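Local coordinates for Wnt inhibitor of Dorsal protein (Drosophila melanogaster, PDB 4KRR) that probably acts as a secreted Wnt-family signalling ligand for frizzled receptors, here represented by its N-terminal domain and linker, at residues Ala60-Thr71 and Leu155-Leu165. Residues are numbered along the deposited sequence; the frame is centred on the assembly and turned at random.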
loop_
_atom_site.group_PDB
_atom_site.type_symbol
_atom_site.label_atom_id
_atom_site.label_comp_id
_atom_site.label_asym_id
_atom_site.label_seq_id
_atom_site.Cartn_x
_atom_site.Cartn_y
_atom_site.Cartn_z
ATOM N N ALA A 60 2.798 6.127 0.939
ATOM C CA ALA A 60 1.627 5.403 0.446
ATOM C C ALA A 60 2.004 4.095 -0.240
ATOM O O ALA A 60 1.446 3.042 0.075
ATOM C CB ALA A 60 0.816 6.280 -0.501
ATOM N N ILE A 61 2.947 4.158 -1.177
ATOM C CA ILE A 61 3.353 2.967 -1.918
ATOM C C ILE A 61 4.061 1.963 -1.004
ATOM O O ILE A 61 3.973 0.753 -1.211
ATOM C CB ILE A 61 4.231 3.309 -3.158
ATOM C CG1 ILE A 61 4.376 2.094 -4.081
ATOM C CG2 ILE A 61 5.600 3.831 -2.745
ATOM C CD1 ILE A 61 3.158 1.824 -4.952
ATOM N N SER A 62 4.743 2.468 0.021
ATOM C CA SER A 62 5.450 1.606 0.962
ATOM C C SER A 62 4.473 0.885 1.885
ATOM O O SER A 62 4.579 -0.324 2.086
ATOM C CB SER A 62 6.467 2.408 1.777
ATOM O OG SER A 62 7.410 3.032 0.923
ATOM N N MET A 63 3.523 1.633 2.441
ATOM C CA MET A 63 2.466 1.048 3.256
ATOM C C MET A 63 1.669 0.013 2.472
ATOM O O MET A 63 1.383 -1.072 2.975
ATOM C CB MET A 63 1.513 2.130 3.759
ATOM C CG MET A 63 0.260 1.568 4.407
ATOM S SD MET A 63 -0.866 2.839 4.991
ATOM C CE MET A 63 -2.252 1.834 5.521
ATOM N N ALA A 64 1.313 0.360 1.239
ATOM C CA ALA A 64 0.521 -0.523 0.391
ATOM C C ALA A 64 1.250 -1.831 0.096
ATOM O O ALA A 64 0.644 -2.902 0.091
ATOM C CB ALA A 64 0.143 0.182 -0.905
ATOM N N ALA A 65 2.554 -1.736 -0.143
ATOM C CA ALA A 65 3.355 -2.910 -0.473
ATOM C C ALA A 65 3.532 -3.821 0.733
ATOM O O ALA A 65 3.571 -5.042 0.599
ATOM C CB ALA A 65 4.706 -2.491 -1.024
ATOM N N ILE A 66 3.641 -3.220 1.912
ATOM C CA ILE A 66 3.792 -3.980 3.144
ATOM C C ILE A 66 2.503 -4.730 3.473
ATOM O O ILE A 66 2.537 -5.906 3.840
ATOM C CB ILE A 66 4.200 -3.066 4.321
ATOM C CG1 ILE A 66 5.613 -2.520 4.097
ATOM C CG2 ILE A 66 4.137 -3.819 5.642
ATOM C CD1 ILE A 66 6.083 -1.570 5.177
ATOM N N VAL A 67 1.371 -4.046 3.329
ATOM C CA VAL A 67 0.067 -4.650 3.590
ATOM C C VAL A 67 -0.265 -5.724 2.551
ATOM O O VAL A 67 -0.803 -6.781 2.885
ATOM C CB VAL A 67 -1.052 -3.584 3.642
ATOM C CG1 VAL A 67 -2.419 -4.240 3.778
ATOM C CG2 VAL A 67 -0.808 -2.613 4.797
ATOM N N HIS A 68 0.071 -5.449 1.294
ATOM C CA HIS A 68 -0.121 -6.414 0.217
ATOM C C HIS A 68 0.693 -7.675 0.490
ATOM O O HIS A 68 0.216 -8.792 0.288
ATOM C CB HIS A 68 0.291 -5.802 -1.126
ATOM C CG HIS A 68 -0.051 -6.646 -2.315
ATOM N ND1 HIS A 68 0.715 -7.722 -2.711
ATOM C CD2 HIS A 68 -1.068 -6.561 -3.206
ATOM C CE1 HIS A 68 0.181 -8.268 -3.789
ATOM N NE2 HIS A 68 -0.901 -7.582 -4.111
ATOM N N THR A 69 1.923 -7.485 0.957
ATOM C CA THR A 69 2.801 -8.602 1.281
ATOM C C THR A 69 2.244 -9.394 2.460
ATOM O O THR A 69 2.206 -10.625 2.429
ATOM C CB THR A 69 4.228 -8.120 1.615
ATOM O OG1 THR A 69 4.780 -7.436 0.484
ATOM C CG2 THR A 69 5.125 -9.296 1.975
ATOM N N LEU A 70 1.805 -8.676 3.490
ATOM C CA LEU A 70 1.268 -9.297 4.697
ATOM C C LEU A 70 -0.029 -10.049 4.418
ATOM O O LEU A 70 -0.234 -11.157 4.913
ATOM C CB LEU A 70 1.046 -8.245 5.789
ATOM C CG LEU A 70 0.423 -8.745 7.093
ATOM C CD1 LEU A 70 1.283 -9.835 7.718
ATOM C CD2 LEU A 70 0.212 -7.594 8.071
ATOM N N THR A 71 -0.903 -9.439 3.624
ATOM C CA THR A 71 -2.163 -10.066 3.245
ATOM C C THR A 71 -1.920 -11.351 2.458
ATOM O O THR A 71 -2.529 -12.390 2.734
ATOM C CB THR A 71 -3.018 -9.121 2.383
ATOM O OG1 THR A 71 -3.226 -7.889 3.083
ATOM C CG2 THR A 71 -4.364 -9.755 2.060
ATOM N N LEU A 155 -5.985 -10.142 -3.616
ATOM C CA LEU A 155 -5.600 -8.784 -3.983
ATOM C C LEU A 155 -5.056 -8.758 -5.405
ATOM O O LEU A 155 -4.394 -9.703 -5.836
ATOM C CB LEU A 155 -4.541 -8.245 -3.020
ATOM C CG LEU A 155 -5.001 -7.801 -1.630
ATOM C CD1 LEU A 155 -3.812 -7.379 -0.785
ATOM C CD2 LEU A 155 -6.003 -6.666 -1.745
ATOM N N LYS A 156 -5.334 -7.672 -6.127
ATOM C CA LYS A 156 -4.789 -7.472 -7.467
ATOM C C LYS A 156 -3.271 -7.553 -7.427
ATOM O O LYS A 156 -2.669 -7.373 -6.366
ATOM C CB LYS A 156 -5.184 -6.095 -8.012
ATOM C CG LYS A 156 -6.666 -5.862 -8.185
ATOM C CD LYS A 156 -6.929 -4.510 -8.832
ATOM C CE LYS A 156 -6.338 -3.374 -8.010
ATOM N NZ LYS A 156 -6.640 -2.043 -8.606
ATOM N N PRO A 157 -2.643 -7.830 -8.582
ATOM C CA PRO A 157 -1.185 -7.697 -8.663
ATOM C C PRO A 157 -0.770 -6.291 -8.241
ATOM O O PRO A 157 -1.493 -5.330 -8.514
ATOM C CB PRO A 157 -0.886 -7.933 -10.150
ATOM C CG PRO A 157 -2.223 -7.885 -10.849
ATOM C CD PRO A 157 -3.221 -8.330 -9.838
ATOM N N PHE A 158 0.366 -6.174 -7.566
ATOM C CA PHE A 158 0.733 -4.903 -6.955
ATOM C C PHE A 158 0.957 -3.786 -7.973
ATOM O O PHE A 158 0.778 -2.609 -7.658
ATOM C CB PHE A 158 1.952 -5.053 -6.045
ATOM C CG PHE A 158 2.253 -3.818 -5.259
ATOM C CD1 PHE A 158 1.435 -3.438 -4.209
ATOM C CD2 PHE A 158 3.337 -3.019 -5.582
ATOM C CE1 PHE A 158 1.696 -2.290 -3.487
ATOM C CE2 PHE A 158 3.606 -1.871 -4.861
ATOM C CZ PHE A 158 2.784 -1.508 -3.814
ATOM N N GLU A 159 1.335 -4.161 -9.192
ATOM C CA GLU A 159 1.556 -3.189 -10.258
ATOM C C GLU A 159 0.287 -2.388 -10.556
ATOM O O GLU A 159 0.357 -1.206 -10.894
ATOM C CB GLU A 159 2.054 -3.881 -11.533
ATOM C CG GLU A 159 3.244 -4.811 -11.327
ATOM C CD GLU A 159 2.834 -6.211 -10.898
ATOM O OE1 GLU A 159 2.316 -6.965 -11.749
ATOM O OE2 GLU A 159 3.027 -6.556 -9.712
ATOM N N ALA A 160 -0.868 -3.035 -10.428
ATOM C CA ALA A 160 -2.147 -2.371 -10.673
ATOM C C ALA A 160 -2.502 -1.421 -9.534
ATOM O O ALA A 160 -2.994 -0.315 -9.762
ATOM C CB ALA A 160 -3.252 -3.398 -10.882
ATOM N N ILE A 161 -2.251 -1.863 -8.305
ATOM C CA ILE A 161 -2.430 -1.018 -7.128
ATOM C C ILE A 161 -1.482 0.181 -7.190
ATOM O O ILE A 161 -1.855 1.302 -6.840
ATOM C CB ILE A 161 -2.196 -1.824 -5.828
ATOM C CG1 ILE A 161 -3.217 -2.963 -5.725
ATOM C CG2 ILE A 161 -2.263 -0.919 -4.599
ATOM C CD1 ILE A 161 -2.976 -3.918 -4.570
ATOM N N ALA A 162 -0.260 -0.064 -7.663
ATOM C CA ALA A 162 0.744 0.987 -7.811
ATOM C C ALA A 162 0.296 2.065 -8.796
ATOM O O ALA A 162 0.560 3.251 -8.594
ATOM C CB ALA A 162 2.073 0.388 -8.251
ATOM N N GLN A 163 -0.382 1.649 -9.862
ATOM C CA GLN A 163 -0.905 2.595 -10.842
ATOM C C GLN A 163 -2.007 3.458 -10.233
ATOM O O GLN A 163 -2.095 4.655 -10.517
ATOM C CB GLN A 163 -1.419 1.869 -12.089
ATOM C CG GLN A 163 -2.038 2.794 -13.132
ATOM C CD GLN A 163 -1.128 3.955 -13.504
ATOM O OE1 GLN A 163 0.058 3.768 -13.775
ATOM N NE2 GLN A 163 -1.683 5.163 -13.508
ATOM N N ASP A 164 -2.841 2.851 -9.394
ATOM C CA ASP A 164 -3.887 3.589 -8.693
ATOM C C ASP A 164 -3.281 4.655 -7.789
ATOM O O ASP A 164 -3.766 5.784 -7.733
ATOM C CB ASP A 164 -4.764 2.643 -7.866
ATOM C CG ASP A 164 -5.597 1.712 -8.728
ATOM O OD1 ASP A 164 -5.920 2.090 -9.873
ATOM O OD2 ASP A 164 -5.931 0.604 -8.258
ATOM N N LEU A 165 -2.215 4.291 -7.084
ATOM C CA LEU A 165 -1.552 5.229 -6.184
ATOM C C LEU A 165 -0.864 6.349 -6.959
ATOM O O LEU A 165 -0.825 7.493 -6.504
ATOM C CB LEU A 165 -0.556 4.503 -5.280
ATOM C CG LEU A 165 -1.168 3.664 -4.156
ATOM C CD1 LEU A 165 -0.092 2.876 -3.431
ATOM C CD2 LEU A 165 -1.929 4.552 -3.180
#
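H68 reaches from helix 53-75 to the turn that leads into helix 158-170, where its NE2 donates a hydrogen bond of 2.9 Å to the backbone O of K156. The acceptor lies in the plane of the imidazole and the N-H points at it fairly straight. F158 closes over one face of that ring: its CB stands above the centre, 4.2 Å from the centroid, and the phenyl turns its edge to the same imidazole, the planes inclined at 69°. At the imidazole edge, I161 CD1 comes within 3.5 Å of H68 CD2. With CG anti to the backbone N (chi1 -172°), the F158 side chain extends as a knob into the hole formed by I61, A64, A65 and H68, its CZ 3.5 Å from A65 CB. I61 CD1 meets that same CZ and also touches A162 CB and L165 CD1, while L155 CD1 packs on T71 CB. Were H68 an alanine, the K156 carbonyl would probably lose this donor and F158 CB the ring it rests on. Farther out, K156 NZ forms a salt bridge with D164 OD2, tying the turn to the second turn of the helix whose N-cap position P157 holds. Helix 8-26 packs on A65 and F158, and helix 113-127 on A60 and L165. Segments 60-71 and 158-165 run nearly antiparallel (154°), their axes 10.4 Å apart at closest approach, within the helical N-terminal domain of the Wnt fold, and the turn joins this bundle to the hairpin of strands 130-136 and 149-155.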